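Local coordinates for protein HIRA (Homo sapiens, PDB 5YJE), which cooperates with ASF1A to promote replication-independent chromatin assembly and is required for the periodic repression of histone gene transcription during the cell cycle, at residues Lys201-Asn206 with Trp212-Asp217; Ile246-Thr251 with Glu278-Ala283. All coordinates share one frame; numbering follows the deposited sequence.

In the fold
Both contacts lie in the C-terminal part of HIRA, within the TUP1-like enhancer of split region, and their centres are about 10 Å apart. Interaction 1 comes first along the chain: it pairs strands 201-206 and 211-217, the last hairpin of a four-stranded antiparallel sheet. Interaction 2 follows, linking the residue just past helix 243-247 to the long helix 266-286. The two touch directly, with Ala202 lying against Ile247 and Val215 O 3.7 Å from Ala283 CB, so the helical elements lie against one face of the hairpin. Each contact also reaches a second HIRA subunit, which places this sheet-to-helix junction beside an interface of the trimer.

Interaction 1. Residues Lys201-Asn206 with Trp212-Asp217; sequences KAYCFN and WNLVSD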
loop_
_atom_site.group_PDB
_atom_site.type_symbol
_atom_site.label_atom_id
_atom_site.label_comp_id
_atom_site.label_asym_id
_atom_site.label_seq_id
_atom_site.Cartn_x
_atom_site.Cartn_y
_atom_site.Cartn_z
ATOM N N LYS B 201 -18.373 7.407 21.126
ATOM C CA LYS B 201 -17.284 6.663 20.510
ATOM C C LYS B 201 -16.566 7.514 19.474
ATOM O O LYS B 201 -17.184 8.272 18.720
ATOM C CB LYS B 201 -17.788 5.367 19.874
ATOM C CG LYS B 201 -18.224 4.331 20.901
ATOM C CD LYS B 201 -18.754 3.067 20.248
ATOM C CE LYS B 201 -18.801 1.919 21.253
ATOM N NZ LYS B 201 -20.009 1.054 21.073
ATOM N N ALA B 202 -15.247 7.411 19.479
ATOM C CA ALA B 202 -14.389 8.049 18.498
ATOM C C ALA B 202 -13.533 6.995 17.805
ATOM O O ALA B 202 -12.913 6.141 18.462
ATOM C CB ALA B 202 -13.516 9.102 19.160
ATOM N N TYR B 203 -13.519 7.044 16.481
ATOM C CA TYR B 203 -12.721 6.142 15.665
ATOM C C TYR B 203 -11.741 6.979 14.866
ATOM O O TYR B 203 -12.122 7.992 14.274
ATOM C CB TYR B 203 -13.579 5.323 14.706
ATOM C CG TYR B 203 -14.600 4.435 15.363
ATOM C CD1 TYR B 203 -15.876 4.909 15.697
ATOM C CD2 TYR B 203 -14.288 3.113 15.655
ATOM C CE1 TYR B 203 -16.802 4.065 16.291
ATOM C CE2 TYR B 203 -15.185 2.281 16.240
ATOM C CZ TYR B 203 -16.435 2.745 16.564
ATOM O OH TYR B 203 -17.299 1.860 17.161
ATOM N N CYS B 204 -10.494 6.562 14.840
ATOM C CA CYS B 204 -9.544 7.196 13.963
ATOM C C CYS B 204 -9.047 6.140 12.987
ATOM O O CYS B 204 -9.115 4.934 13.276
ATOM C CB CYS B 204 -8.399 7.818 14.755
ATOM S SG CYS B 204 -7.146 6.640 15.143
ATOM N N PHE B 205 -8.591 6.586 11.814
ATOM C CA PHE B 205 -8.044 5.668 10.823
ATOM C C PHE B 205 -6.523 5.680 10.927
ATOM O O PHE B 205 -5.893 6.733 10.794
ATOM C CB PHE B 205 -8.485 6.007 9.398
ATOM C CG PHE B 205 -8.173 4.908 8.426
ATOM C CD1 PHE B 205 -9.068 3.878 8.217
ATOM C CD2 PHE B 205 -6.947 4.863 7.785
ATOM C CE1 PHE B 205 -8.752 2.819 7.351
ATOM C CE2 PHE B 205 -6.640 3.833 6.925
ATOM C CZ PHE B 205 -7.544 2.803 6.710
ATOM N N ASN B 206 -5.936 4.515 11.171
ATOM C CA ASN B 206 -4.493 4.431 11.232
ATOM C C ASN B 206 -3.972 4.075 9.851
ATOM O O ASN B 206 -4.398 3.060 9.288
ATOM C CB ASN B 206 -4.038 3.401 12.256
ATOM C CG ASN B 206 -2.532 3.461 12.501
ATOM O OD1 ASN B 206 -1.793 2.570 12.093
ATOM N ND2 ASN B 206 -2.071 4.553 13.120
ATOM N N TRP B 212 -9.766 1.241 10.891
ATOM C CA TRP B 212 -10.499 2.024 11.869
ATOM C C TRP B 212 -10.187 1.502 13.268
ATOM O O TRP B 212 -10.285 0.294 13.531
ATOM C CB TRP B 212 -11.980 1.937 11.574
ATOM C CG TRP B 212 -12.328 2.706 10.353
ATOM C CD1 TRP B 212 -12.763 2.204 9.162
ATOM C CD2 TRP B 212 -12.248 4.131 10.190
ATOM N NE1 TRP B 212 -12.974 3.231 8.270
ATOM C CE2 TRP B 212 -12.665 4.422 8.876
ATOM C CE3 TRP B 212 -11.863 5.188 11.032
ATOM C CZ2 TRP B 212 -12.713 5.729 8.378
ATOM C CZ3 TRP B 212 -11.918 6.478 10.549
ATOM C CH2 TRP B 212 -12.343 6.741 9.224
ATOM N N ASN B 213 -9.786 2.409 14.157
ATOM C CA ASN B 213 -9.435 2.070 15.527
ATOM C C ASN B 213 -10.262 2.879 16.511
ATOM O O ASN B 213 -10.352 4.104 16.396
ATOM C CB ASN B 213 -7.958 2.304 15.812
ATOM C CG ASN B 213 -7.069 1.518 14.890
ATOM O OD1 ASN B 213 -6.484 2.067 13.961
ATOM N ND2 ASN B 213 -6.993 0.213 15.114
ATOM N N LEU B 214 -10.824 2.190 17.500
ATOM C CA LEU B 214 -11.542 2.815 18.604
ATOM C C LEU B 214 -10.540 3.394 19.594
ATOM O O LEU B 214 -9.866 2.653 20.310
ATOM C CB LEU B 214 -12.440 1.792 19.288
ATOM C CG LEU B 214 -13.297 2.364 20.404
ATOM C CD1 LEU B 214 -14.410 3.253 19.813
ATOM C CD2 LEU B 214 -13.857 1.228 21.242
ATOM N N VAL B 215 -10.448 4.719 19.651
ATOM C CA VAL B 215 -9.494 5.402 20.514
ATOM C C VAL B 215 -10.170 6.095 21.676
ATOM O O VAL B 215 -9.487 6.724 22.489
ATOM C CB VAL B 215 -8.653 6.417 19.715
ATOM C CG1 VAL B 215 -7.905 5.702 18.633
ATOM C CG2 VAL B 215 -9.556 7.512 19.107
ATOM N N SER B 216 -11.492 6.040 21.758
ATOM C CA SER B 216 -12.225 6.683 22.833
ATOM C C SER B 216 -13.659 6.179 22.809
ATOM O O SER B 216 -14.206 5.869 21.744
ATOM C CB SER B 216 -12.194 8.210 22.704
ATOM O OG SER B 216 -13.093 8.794 23.636
ATOM N N ASP B 217 -14.256 6.108 23.999
ATOM C CA ASP B 217 -15.598 5.549 24.156
ATOM C C ASP B 217 -16.118 5.979 25.532
ATOM O O ASP B 217 -15.871 5.301 26.526
ATOM C CB ASP B 217 -15.561 4.041 23.999
ATOM C CG ASP B 217 -16.900 3.383 24.254
ATOM O OD1 ASP B 217 -17.906 4.095 24.456
ATOM O OD2 ASP B 217 -16.945 2.131 24.227
#
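Tyr203, Phe205, Leu214 and Trp212 share one face of an antiparallel beta hairpin, strands 201-206 and 212-217, with a classic beta bulge in 212-217, where Val215 and Ser216 both face Ala202. Four backbone hydrogen bonds hold the pairing. Ala202 N to Ser216 O (2.9 Å) and Val215 N to Ala202 O (3.1 Å) bracket the bulge, while Cys204 and Asn213 exchange two bonds as a hydrogen-bonded pair. Beyond them Trp212 and Asn213 pair with a strand of the second subunit, continuing the sheet across the interface.

The Tyr203 face also carries an aromatic pair. Phe205 turns its edge to the face of Trp212, the planes at 80° and the centroid of the five-membered ring 5.1 Å from that of Phe205. CG of Phe205 lies anti to the backbone N (chi1 -168°), bringing CD1 above the indole while CB sits over its six-membered ring. Ser170 O accepts the indole N-H.

On the other face, Cys204 SG meets Val215 CG1 at 3.7 Å. Back on the Tyr203 face, Lys201 and Asp217 run side by side, but NZ stays 4.5 Å from OD2, too far for a salt bridge. There Leu214 CD1 makes a CH-pi contact over one face of the Tyr203 ring, toward its rim, 4.0 Å from the centroid.

Interaction 2. Residues Ile246-Thr251 with Glu278-Ala283; sequences IIQGRT and ENQVAA
Gln248 and Gln280 join by a reciprocal side-chain amide pair, a polar link between the residue just after helix 243-247 and a residue within helix 266-286. It is a narrow contact: the two segments bury 90 Å² in all, and the CA atoms of Gln248 and Gln280 are 10.4 Å apart, so the span is made by the side chains alone.

Two hydrogen bonds close the ring. Gln280 NE2 donates to Gln248 OE1 at 3.1 Å, and Gln248 NE2 donates to Gln280 OE1 at 3.0 Å. Both are nearly straight, the first with an N-H...O angle of 171°. Each donor lies on a lone pair in the plane of the carbonyl it meets, and the amide planes differ by only 11°. With each group giving one N-H and taking one in return, rotation of either amide about its last torsion would break the coplanar match.

The chains arrive from opposite directions by different routes. Beyond CG, Gln248 is extended, carrying its amide out from the helix end, where its backbone first departs from helical angles. Gln280 instead folds at chi2 (-57°), which swings its amide round toward Gln248 although its CB does not point there.

Gln280 also packs on Leu244 of helix 243-247 and Trp296 of helix 290-307, and Gln248 on Ser216 of strand 211-217. On helix 266-286, Glu278 bonds through OE2 to the backbone N of Arg124 of the second subunit, so this helix also faces the interface.

The arrangement is a cyclic amide-amide dimer with two hydrogen bonds, here tying the turn that follows helix 243-247 to the side of helix 266-286 where sheet and helices meet.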
loop_
_atom_site.group_PDB
_atom_site.type_symbol
_atom_site.label_atom_id
_atom_site.label_comp_id
_atom_site.label_asym_id
_atom_site.label_seq_id
_atom_site.Cartn_x
_atom_site.Cartn_y
_atom_site.Cartn_z
ATOM N N ILE B 246 -8.339 16.133 23.149
ATOM C CA ILE B 246 -9.492 16.780 22.526
ATOM C C ILE B 246 -10.615 15.774 22.291
ATOM O O ILE B 246 -11.772 16.032 22.650
ATOM C CB ILE B 246 -9.077 17.508 21.230
ATOM C CG1 ILE B 246 -8.323 18.806 21.563
ATOM C CG2 ILE B 246 -10.297 17.821 20.357
ATOM C CD1 ILE B 246 -7.295 19.222 20.528
ATOM N N ILE B 247 -10.290 14.606 21.717
ATOM C CA ILE B 247 -11.306 13.602 21.384
ATOM C C ILE B 247 -12.056 13.129 22.618
ATOM O O ILE B 247 -13.276 12.931 22.577
ATOM C CB ILE B 247 -10.677 12.418 20.628
ATOM C CG1 ILE B 247 -10.227 12.811 19.234
ATOM C CG2 ILE B 247 -11.586 11.265 20.582
ATOM C CD1 ILE B 247 -8.838 13.247 19.170
ATOM N N GLN B 248 -11.342 12.895 23.709
ATOM C CA GLN B 248 -11.978 12.599 24.975
ATOM C C GLN B 248 -12.417 13.896 25.648
ATOM O O GLN B 248 -12.010 14.994 25.270
ATOM C CB GLN B 248 -11.014 11.790 25.841
ATOM C CG GLN B 248 -10.525 10.559 25.101
ATOM C CD GLN B 248 -9.395 9.845 25.795
ATOM O OE1 GLN B 248 -8.677 10.440 26.594
ATOM N NE2 GLN B 248 -9.209 8.569 25.470
ATOM N N GLY B 249 -13.282 13.783 26.642
ATOM C CA GLY B 249 -13.793 15.010 27.223
ATOM C C GLY B 249 -12.846 15.628 28.229
ATOM O O GLY B 249 -13.272 16.412 29.082
ATOM N N ARG B 250 -11.556 15.301 28.128
ATOM C CA ARG B 250 -10.609 15.410 29.243
ATOM C C ARG B 250 -9.531 16.457 28.955
ATOM O O ARG B 250 -8.401 16.113 28.591
ATOM C CB ARG B 250 -9.976 13.989 29.544
ATOM N N THR B 251 -9.882 17.738 29.135
ATOM C CA THR B 251 -8.892 18.816 29.220
ATOM C C THR B 251 -9.381 19.918 30.160
ATOM O O THR B 251 -8.626 20.838 30.498
ATOM C CB THR B 251 -8.578 19.421 27.843
ATOM O OG1 THR B 251 -8.477 18.427 26.877
ATOM C CG2 THR B 251 -7.287 20.169 27.867
ATOM N N GLU B 278 -3.373 1.182 29.415
ATOM C CA GLU B 278 -2.935 0.582 28.160
ATOM C C GLU B 278 -3.755 1.111 26.982
ATOM O O GLU B 278 -3.217 1.355 25.904
ATOM C CB GLU B 278 -3.015 -0.947 28.260
ATOM C CG GLU B 278 -1.930 -1.563 29.134
ATOM C CD GLU B 278 -2.154 -3.056 29.474
ATOM O OE1 GLU B 278 -1.355 -3.599 30.266
ATOM O OE2 GLU B 278 -3.112 -3.692 28.956
ATOM N N ASN B 279 -5.059 1.282 27.175
ATOM C CA ASN B 279 -5.917 1.899 26.172
ATOM C C ASN B 279 -5.438 3.305 25.825
ATOM O O ASN B 279 -5.372 3.668 24.651
ATOM C CB ASN B 279 -7.360 1.954 26.673
ATOM C CG ASN B 279 -8.105 0.636 26.487
ATOM O OD1 ASN B 279 -7.777 -0.154 25.601
ATOM N ND2 ASN B 279 -9.125 0.400 27.321
ATOM N N GLN B 280 -5.103 4.108 26.839
ATOM C CA GLN B 280 -4.610 5.469 26.608
ATOM C C GLN B 280 -3.313 5.465 25.813
ATOM O O GLN B 280 -3.156 6.232 24.855
ATOM C CB GLN B 280 -4.395 6.192 27.942
ATOM C CG GLN B 280 -5.657 6.533 28.695
ATOM C CD GLN B 280 -6.602 7.376 27.856
ATOM O OE1 GLN B 280 -7.337 6.846 27.028
ATOM N NE2 GLN B 280 -6.582 8.698 28.063
ATOM N N VAL B 281 -2.362 4.618 26.218
ATOM C CA VAL B 281 -1.078 4.534 25.524
ATOM C C VAL B 281 -1.295 4.130 24.066
ATOM O O VAL B 281 -0.795 4.774 23.134
ATOM C CB VAL B 281 -0.144 3.551 26.267
ATOM C CG1 VAL B 281 1.164 3.314 25.515
ATOM C CG2 VAL B 281 0.145 4.039 27.694
ATOM N N ALA B 282 -2.073 3.064 23.858
ATOM C CA ALA B 282 -2.355 2.586 22.517
ATOM C C ALA B 282 -3.075 3.651 21.691
ATOM O O ALA B 282 -2.807 3.813 20.500
ATOM C CB ALA B 282 -3.195 1.316 22.595
ATOM N N ALA B 283 -4.006 4.371 22.309
ATOM C CA ALA B 283 -4.764 5.373 21.590
ATOM C C ALA B 283 -3.846 6.494 21.147
ATOM O O ALA B 283 -3.960 6.997 20.022
ATOM C CB ALA B 283 -5.898 5.902 22.467
#